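Local coordinates for protein sensory transduction histidine kinase, putative (Borrelia burgdorferi, PDB 5BWJ) that forms a periplasmic Venus flytrap sensor domain of a membrane-bound hybrid histidine kinase, probably detecting small molecules associated with tick feeding, at residues 6-11 / 197-202; 14-19 / 83-88; 91-96 / 153-158. All coordinates share one frame; numbering follows the deposited sequence.

Overall arrangement
The three contacts lie along one large mixed sheet of a Venus flytrap domain. Interaction 1 sits on strand 6-13 in one lobe, interaction 3 lies in the other, and their centres are about 36 Å apart on opposite sides of the chain's centre. Interaction 2 is between them, about 20 Å from the centre of interaction 1 and 19 Å from that of interaction 3. Along the chain, interaction 2 precedes interaction 3, and both fall between segments 6-11 and 197-202. They share the long strand 79-94, which passes from lobe to lobe and probably ties the two together. Ser-88 OG and Asp-158 OD2, 2.6 Å apart, probably hydrogen-bond, linking interactions 2 and 3.

Interaction 1 (6-11 / 197-202); sequences DIFKFK and EIVKNL
The ring of Phe-8 is packed on one face and at one edge by side chains of segment 197-202. Leu-202 takes the face: its CD1 methyl stands 3.7 Å from the ring centroid, only 11° off the ring normal, which makes a well-centred CH-pi contact. The second methyl of the same leucine lies further out, with Leu-202 CD2 at 3.7 Å from Phe-8 CZ, so the forked end of the side chain spreads from the middle of the ring to its outer rim. The two side chains reach out to meet each other between their backbones.

Ile-198 works at the edge. Its CG1 methylene lies in the ring plane, 3.7 Å from Phe-8 CZ. With CG1 anti to the backbone N (chi1 -178°), the longer branch of the isoleucine extends past the ring toward the start of the strand. There Ile-198 CD1 comes within 3.5 Å of Asp-6 OD2, an apolar methyl beside a carboxylate and no more than a van der Waals touch. Val-199 adds a looser approach, with its CG2 at 4.4 Å from Phe-8 CE1.

No polar bond joins the two segments; about 210 Å² of surface is buried, and Phe-8 accounts for the largest share. Leu-202 N is bonded to Val-199 O at 3.0 Å.

This is plain packing of a late helix against the start of the first strand in its lobe. Phe-8 also touches Trp-39 of helix 32-42 and Ala-45, while Leu-202 rests on Trp-39 and on Ile-65 of strand 65-69. Strand 6-13 itself runs parallel to both its sheet neighbours, 45-52 and 65-69, and helix 197-200 follows strand 184-192, which pairs with 65-69.

Interaction 2 (14-19 / 83-88); sequences DQFFPF and SELARS
Phe-19 and Phe-16 present their rings to Leu-85 and Ala-86, at a classic beta bulge in strand 79-94 of the Venus flytrap fold. Leu-85 and Ala-86 both bond through the backbone to Asn-187, and the two phenylalanines come from the loop between strands 6-13 and 21-22. Leu-85 touches both rings: its CG lies over one face of Phe-19, with Leu-85 CD1 3.9 Å from Phe-19 CE1, while Leu-85 CD2 reaches obliquely to Phe-16 CE1 at 4.1 Å. It runs alongside each phenylalanine in the opposite sense. Phe-16 CG, anti to the backbone N (chi1 -174°), carries its ring toward the strand.

Phe-19 CD2 stands 3.7 Å above the plane of the Phe-16 ring, over its centre, and the backbone O of Phe-16 lies in the plane of the Phe-19 ring at its edge. The cis peptide before Pro-18 and a weak bond from Phe-19 N to Phe-16 O lie in the turn between the two rings. Ile-32 and Ile-35 of helix 32-42 pack on Phe-19, and Ile-89 of the second subunit touches it. The Ala-86 methyl touches both rings, its CB 4.0 Å from Phe-16 CZ and 3.5 Å from Phe-19 CE2.

Interaction 3 (91-96 / 153-158); sequences ILFFKN and DYIYGD
An antiparallel beta ladder joins the last part of the long strand 79-94 to the short strand 154-156, their axes 4.6 Å apart at the closest point. Four backbone bonds hold it. Phe-93 and Ile-155 form one hydrogen-bonded pair: Phe-93 N gives a bond of 2.8 Å to Ile-155 O, with a C=O...N angle of 166°, and Ile-155 N returns one of 3.1 Å to Phe-93 O. Ile-91 and Gly-157 form the other, with Ile-91 N reaching Gly-157 O at 3.1 Å in the carbonyl plane. The return bond, from Gly-157 N, comes in tilted from the plane of the Ile-91 carbonyl.

Leu-92 and Tyr-156 are the non-hydrogen-bonded pair, and their side chains share a face. Leu-92 CG, anti to the backbone N (chi1 -169°), leans toward the partner strand, where CD1 touches Tyr-154 CB at 3.6 Å and packs on Tyr-156 CB. The opposite face carries Ile-91, Phe-93 and Ile-155: Phe-93 CB meets Ile-155 CG1 at 3.7 Å, and the CG2 methyl of Ile-91 sits over the centre of the Phe-93 ring. Phe-94 and Tyr-154 run side by side, ring planes inclined at 66°, with Phe-94 CB 3.6 Å from Tyr-154 CD2.

Ile-155 packs against helix 140-148, and Tyr-156 against helix 121-128, its hydroxyl bonded to Ser-90 and Val-181 O. At Gly-157 the chain turns out of the sheet; Asp-158, also bonded to Ser-88, caps Thr-161 N with OD1 ahead of helix 161-169. Helices on both faces of a mixed sheet, with one antiparallel strand arriving from the other lobe, are the alpha/beta lobe architecture of a Venus flytrap domain.

Interaction 1 (6-11 / 197-202)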
# COMPACT_ATOMS: atom_id res chain seq x y z
N ASP B 6 25.40 13.01 16.13
CA ASP B 6 25.03 13.80 14.97
C ASP B 6 23.52 14.05 14.93
O ASP B 6 22.75 13.32 15.54
CB ASP B 6 25.47 13.10 13.68
CG ASP B 6 26.97 12.90 13.61
OD1 ASP B 6 27.71 13.79 14.07
OD2 ASP B 6 27.40 11.85 13.09
N ILE B 7 23.13 15.08 14.19
CA ILE B 7 21.72 15.41 14.00
C ILE B 7 21.42 15.53 12.50
O ILE B 7 22.17 16.19 11.77
CB ILE B 7 21.33 16.71 14.73
CG1 ILE B 7 19.89 17.10 14.42
CG2 ILE B 7 22.29 17.85 14.37
CD1 ILE B 7 19.33 18.17 15.34
N PHE B 8 20.35 14.89 12.05
CA PHE B 8 20.00 14.86 10.63
C PHE B 8 18.56 15.30 10.40
O PHE B 8 17.66 14.97 11.18
CB PHE B 8 20.22 13.46 10.05
CG PHE B 8 21.65 13.01 10.09
CD1 PHE B 8 22.59 13.55 9.22
CD2 PHE B 8 22.06 12.04 10.99
CE1 PHE B 8 23.91 13.14 9.26
CE2 PHE B 8 23.38 11.63 11.03
CZ PHE B 8 24.30 12.18 10.17
N LYS B 9 18.35 16.03 9.31
CA LYS B 9 17.03 16.55 8.97
C LYS B 9 16.38 15.69 7.89
O LYS B 9 16.97 15.44 6.83
CB LYS B 9 17.14 18.00 8.50
CG LYS B 9 15.82 18.69 8.26
CD LYS B 9 16.03 20.17 7.98
CE LYS B 9 14.71 20.92 7.86
NZ LYS B 9 14.92 22.39 7.67
N PHE B 10 15.17 15.23 8.16
CA PHE B 10 14.37 14.50 7.19
C PHE B 10 13.22 15.37 6.70
O PHE B 10 12.43 15.88 7.49
CB PHE B 10 13.83 13.20 7.79
CG PHE B 10 14.87 12.12 7.94
CD1 PHE B 10 14.98 11.12 6.98
CD2 PHE B 10 15.72 12.10 9.02
CE1 PHE B 10 15.94 10.12 7.11
CE2 PHE B 10 16.68 11.10 9.16
CZ PHE B 10 16.78 10.11 8.19
N LYS B 11 13.13 15.54 5.38
CA LYS B 11 12.04 16.29 4.78
C LYS B 11 11.01 15.35 4.16
O LYS B 11 11.31 14.66 3.18
CB LYS B 11 12.56 17.27 3.73
CG LYS B 11 13.15 18.55 4.31
CD LYS B 11 13.39 19.59 3.24
CE LYS B 11 13.94 20.88 3.81
NZ LYS B 11 13.01 21.52 4.79
N GLU B 197 29.37 15.18 3.15
CA GLU B 197 29.98 13.86 3.19
C GLU B 197 29.38 13.00 4.30
O GLU B 197 29.27 11.78 4.16
CB GLU B 197 31.49 13.98 3.39
N ILE B 198 28.99 13.64 5.39
CA ILE B 198 28.41 12.94 6.53
C ILE B 198 27.07 12.31 6.16
O ILE B 198 26.70 11.27 6.71
CB ILE B 198 28.22 13.89 7.74
CG1 ILE B 198 27.67 13.12 8.95
CG2 ILE B 198 27.31 15.06 7.38
CD1 ILE B 198 27.67 13.91 10.24
N VAL B 199 26.36 12.92 5.23
CA VAL B 199 25.07 12.41 4.78
C VAL B 199 25.26 11.29 3.76
O VAL B 199 24.57 10.27 3.81
CB VAL B 199 24.20 13.53 4.15
CG1 VAL B 199 22.87 12.97 3.64
CG2 VAL B 199 23.95 14.64 5.16
N LYS B 200 26.21 11.48 2.85
CA LYS B 200 26.47 10.49 1.80
C LYS B 200 26.95 9.16 2.38
O LYS B 200 26.79 8.12 1.75
CB LYS B 200 27.51 11.03 0.82
CG LYS B 200 27.02 12.19 -0.03
CD LYS B 200 28.08 12.62 -1.03
CE LYS B 200 27.55 13.69 -1.98
NZ LYS B 200 28.59 14.15 -2.94
N ASN B 201 27.53 9.21 3.57
CA ASN B 201 28.06 8.01 4.22
C ASN B 201 26.99 7.25 4.98
O ASN B 201 27.19 6.09 5.36
CB ASN B 201 29.21 8.38 5.16
N LEU B 202 25.85 7.89 5.21
CA LEU B 202 24.76 7.26 5.95
C LEU B 202 24.19 6.07 5.20
O LEU B 202 24.05 6.09 3.98
CB LEU B 202 23.64 8.26 6.22
CG LEU B 202 23.91 9.39 7.22
CD1 LEU B 202 22.70 10.31 7.28
CD2 LEU B 202 24.24 8.84 8.59

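Interaction 2 (14-19 / 83-88)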
# COMPACT_ATOMS: atom_id res chain seq x y z
N ASP B 14 5.05 16.08 0.50
CA ASP B 14 3.66 15.80 0.13
C ASP B 14 3.04 14.81 1.13
O ASP B 14 3.12 15.01 2.34
CB ASP B 14 3.60 15.28 -1.31
CG ASP B 14 2.19 15.31 -1.89
OD1 ASP B 14 1.33 16.02 -1.35
OD2 ASP B 14 1.96 14.60 -2.90
N GLN B 15 2.43 13.74 0.62
CA GLN B 15 1.85 12.70 1.47
C GLN B 15 2.14 11.33 0.88
O GLN B 15 2.31 11.18 -0.33
CB GLN B 15 0.34 12.91 1.62
CG GLN B 15 -0.05 14.26 2.20
CD GLN B 15 -1.53 14.38 2.46
OE1 GLN B 15 -2.10 13.61 3.24
NE2 GLN B 15 -2.18 15.33 1.80
N PHE B 16 2.20 10.33 1.76
CA PHE B 16 2.66 9.00 1.38
C PHE B 16 2.04 7.97 2.32
O PHE B 16 2.68 7.52 3.27
CB PHE B 16 4.19 8.94 1.42
CG PHE B 16 4.79 7.65 0.90
CD1 PHE B 16 6.15 7.44 0.98
CD2 PHE B 16 4.00 6.66 0.33
CE1 PHE B 16 6.72 6.27 0.51
CE2 PHE B 16 4.56 5.49 -0.14
CZ PHE B 16 5.92 5.30 -0.05
N PHE B 17 0.79 7.59 2.05
CA PHE B 17 0.08 6.64 2.90
C PHE B 17 0.76 5.27 2.83
O PHE B 17 1.11 4.81 1.74
CB PHE B 17 -1.38 6.52 2.46
CG PHE B 17 -2.22 5.67 3.38
CD1 PHE B 17 -3.00 6.25 4.37
CD2 PHE B 17 -2.24 4.29 3.26
CE1 PHE B 17 -3.77 5.48 5.21
CE2 PHE B 17 -3.01 3.51 4.10
CZ PHE B 17 -3.78 4.10 5.08
N PRO B 18 0.94 4.60 3.98
CA PRO B 18 0.62 4.97 5.37
C PRO B 18 1.81 5.53 6.14
O PRO B 18 1.75 5.63 7.37
CB PRO B 18 0.19 3.63 5.96
CG PRO B 18 1.10 2.65 5.29
CD PRO B 18 1.35 3.19 3.89
N PHE B 19 2.88 5.88 5.44
CA PHE B 19 4.10 6.37 6.10
C PHE B 19 3.89 7.74 6.73
O PHE B 19 4.31 7.97 7.87
CB PHE B 19 5.25 6.41 5.10
CG PHE B 19 5.69 5.05 4.64
CD1 PHE B 19 6.68 4.36 5.32
CD2 PHE B 19 5.09 4.45 3.55
CE1 PHE B 19 7.08 3.10 4.91
CE2 PHE B 19 5.48 3.19 3.13
CZ PHE B 19 6.48 2.52 3.82
N SER B 83 18.10 3.87 -1.30
CA SER B 83 17.37 2.65 -0.96
C SER B 83 15.87 2.79 -1.18
O SER B 83 15.31 3.88 -1.11
CB SER B 83 17.64 2.27 0.49
OG SER B 83 16.93 1.10 0.85
N GLU B 84 15.23 1.65 -1.45
CA GLU B 84 13.79 1.60 -1.66
C GLU B 84 13.05 1.55 -0.32
O GLU B 84 13.40 0.76 0.55
CB GLU B 84 13.43 0.38 -2.52
CG GLU B 84 11.94 0.20 -2.78
CD GLU B 84 11.66 -0.99 -3.68
OE1 GLU B 84 12.34 -1.12 -4.73
OE2 GLU B 84 10.77 -1.80 -3.35
N LEU B 85 12.04 2.39 -0.18
CA LEU B 85 11.27 2.46 1.06
C LEU B 85 9.99 1.64 0.96
O LEU B 85 9.62 0.94 1.90
CB LEU B 85 10.95 3.92 1.40
CG LEU B 85 10.13 4.17 2.67
CD1 LEU B 85 10.77 3.50 3.88
CD2 LEU B 85 9.99 5.66 2.90
N ALA B 86 9.32 1.74 -0.18
CA ALA B 86 8.10 0.98 -0.42
C ALA B 86 7.74 1.03 -1.89
O ALA B 86 8.36 1.75 -2.67
CB ALA B 86 6.95 1.51 0.43
N ARG B 87 6.72 0.26 -2.26
CA ARG B 87 6.26 0.19 -3.64
C ARG B 87 4.83 0.71 -3.77
O ARG B 87 4.05 0.62 -2.82
CB ARG B 87 6.33 -1.24 -4.17
CG ARG B 87 7.70 -1.66 -4.66
CD ARG B 87 7.68 -3.11 -5.13
NE ARG B 87 8.76 -3.41 -6.08
CZ ARG B 87 9.97 -3.84 -5.74
NH1 ARG B 87 10.87 -4.09 -6.68
NH2 ARG B 87 10.29 -4.04 -4.47
N SER B 88 4.50 1.24 -4.94
CA SER B 88 3.15 1.69 -5.25
C SER B 88 2.75 1.23 -6.65
O SER B 88 3.58 0.73 -7.41
CB SER B 88 3.05 3.21 -5.14
OG SER B 88 3.36 3.66 -3.83

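Interaction 3 (91-96 / 153-158)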
# COMPACT_ATOMS: atom_id res chain seq x y z
N ILE B 91 -2.08 4.56 -10.88
CA ILE B 91 -3.49 4.39 -11.21
C ILE B 91 -4.08 5.68 -11.77
O ILE B 91 -3.82 6.78 -11.25
CB ILE B 91 -4.31 3.92 -9.98
CG1 ILE B 91 -4.06 2.43 -9.75
CG2 ILE B 91 -5.81 4.20 -10.16
CD1 ILE B 91 -4.84 1.82 -8.59
N LEU B 92 -4.86 5.54 -12.83
CA LEU B 92 -5.63 6.64 -13.38
C LEU B 92 -7.00 6.65 -12.71
O LEU B 92 -7.80 5.74 -12.92
CB LEU B 92 -5.76 6.51 -14.90
CG LEU B 92 -6.33 7.73 -15.63
CD1 LEU B 92 -5.35 8.90 -15.58
CD2 LEU B 92 -6.66 7.38 -17.07
N PHE B 93 -7.25 7.67 -11.89
CA PHE B 93 -8.50 7.80 -11.15
C PHE B 93 -9.49 8.74 -11.83
O PHE B 93 -9.09 9.65 -12.56
CB PHE B 93 -8.25 8.31 -9.73
CG PHE B 93 -7.64 7.29 -8.81
CD1 PHE B 93 -8.39 6.23 -8.33
CD2 PHE B 93 -6.32 7.41 -8.40
CE1 PHE B 93 -7.83 5.31 -7.47
CE2 PHE B 93 -5.76 6.49 -7.54
CZ PHE B 93 -6.52 5.44 -7.08
N PHE B 94 -10.78 8.52 -11.58
CA PHE B 94 -11.81 9.47 -11.99
C PHE B 94 -13.01 9.35 -11.06
O PHE B 94 -13.10 8.42 -10.26
CB PHE B 94 -12.23 9.23 -13.45
CG PHE B 94 -12.83 7.88 -13.70
CD1 PHE B 94 -12.03 6.79 -14.00
CD2 PHE B 94 -14.21 7.69 -13.66
CE1 PHE B 94 -12.58 5.55 -14.24
CE2 PHE B 94 -14.76 6.45 -13.90
CZ PHE B 94 -13.95 5.38 -14.19
N LYS B 95 -13.92 10.31 -11.15
CA LYS B 95 -15.06 10.39 -10.24
C LYS B 95 -16.25 9.55 -10.70
O LYS B 95 -16.36 9.22 -11.88
CB LYS B 95 -15.50 11.85 -10.07
CG LYS B 95 -14.52 12.71 -9.30
CD LYS B 95 -14.81 14.20 -9.48
CE LYS B 95 -16.23 14.56 -9.05
NZ LYS B 95 -16.50 16.02 -9.16
N ASN B 96 -17.13 9.22 -9.76
CA ASN B 96 -18.36 8.50 -10.06
C ASN B 96 -18.09 7.10 -10.59
O ASN B 96 -18.91 6.19 -10.42
CB ASN B 96 -19.21 9.28 -11.06
N ASP B 153 -10.37 15.74 -15.77
CA ASP B 153 -11.24 14.58 -15.88
C ASP B 153 -10.64 13.37 -15.18
O ASP B 153 -11.36 12.56 -14.60
CB ASP B 153 -11.51 14.25 -17.35
CG ASP B 153 -12.24 15.37 -18.08
OD1 ASP B 153 -13.18 15.94 -17.50
OD2 ASP B 153 -11.86 15.67 -19.23
N TYR B 154 -9.32 13.27 -15.24
CA TYR B 154 -8.59 12.15 -14.64
C TYR B 154 -7.37 12.63 -13.88
O TYR B 154 -6.77 13.65 -14.23
CB TYR B 154 -8.17 11.15 -15.71
CG TYR B 154 -9.31 10.63 -16.56
CD1 TYR B 154 -9.74 11.33 -17.69
CD2 TYR B 154 -9.96 9.45 -16.25
CE1 TYR B 154 -10.78 10.87 -18.47
CE2 TYR B 154 -11.00 8.98 -17.02
CZ TYR B 154 -11.41 9.69 -18.13
OH TYR B 154 -12.45 9.22 -18.90
N ILE B 155 -6.99 11.90 -12.83
CA ILE B 155 -5.73 12.15 -12.14
C ILE B 155 -4.91 10.86 -12.14
O ILE B 155 -5.46 9.76 -12.10
CB ILE B 155 -5.93 12.65 -10.70
CG1 ILE B 155 -6.74 11.64 -9.88
CG2 ILE B 155 -6.61 14.02 -10.72
CD1 ILE B 155 -6.94 12.02 -8.43
N TYR B 156 -3.59 11.02 -12.20
CA TYR B 156 -2.67 9.89 -12.33
C TYR B 156 -1.61 9.95 -11.25
O TYR B 156 -0.90 10.95 -11.12
CB TYR B 156 -2.03 9.91 -13.72
CG TYR B 156 -1.28 8.66 -14.09
CD1 TYR B 156 -1.93 7.44 -14.20
CD2 TYR B 156 0.09 8.69 -14.34
CE1 TYR B 156 -1.25 6.29 -14.55
CE2 TYR B 156 0.78 7.55 -14.68
CZ TYR B 156 0.11 6.35 -14.79
OH TYR B 156 0.79 5.21 -15.13
N GLY B 157 -1.50 8.89 -10.46
CA GLY B 157 -0.52 8.86 -9.38
C GLY B 157 -0.65 7.69 -8.43
O GLY B 157 -1.13 6.61 -8.80
N ASP B 158 -0.22 7.91 -7.19
CA ASP B 158 -0.14 6.86 -6.18
C ASP B 158 -1.50 6.26 -5.86
O ASP B 158 -2.46 6.98 -5.57
CB ASP B 158 0.50 7.42 -4.91
CG ASP B 158 0.74 6.36 -3.86
OD1 ASP B 158 -0.15 6.12 -3.03
OD2 ASP B 158 1.84 5.76 -3.88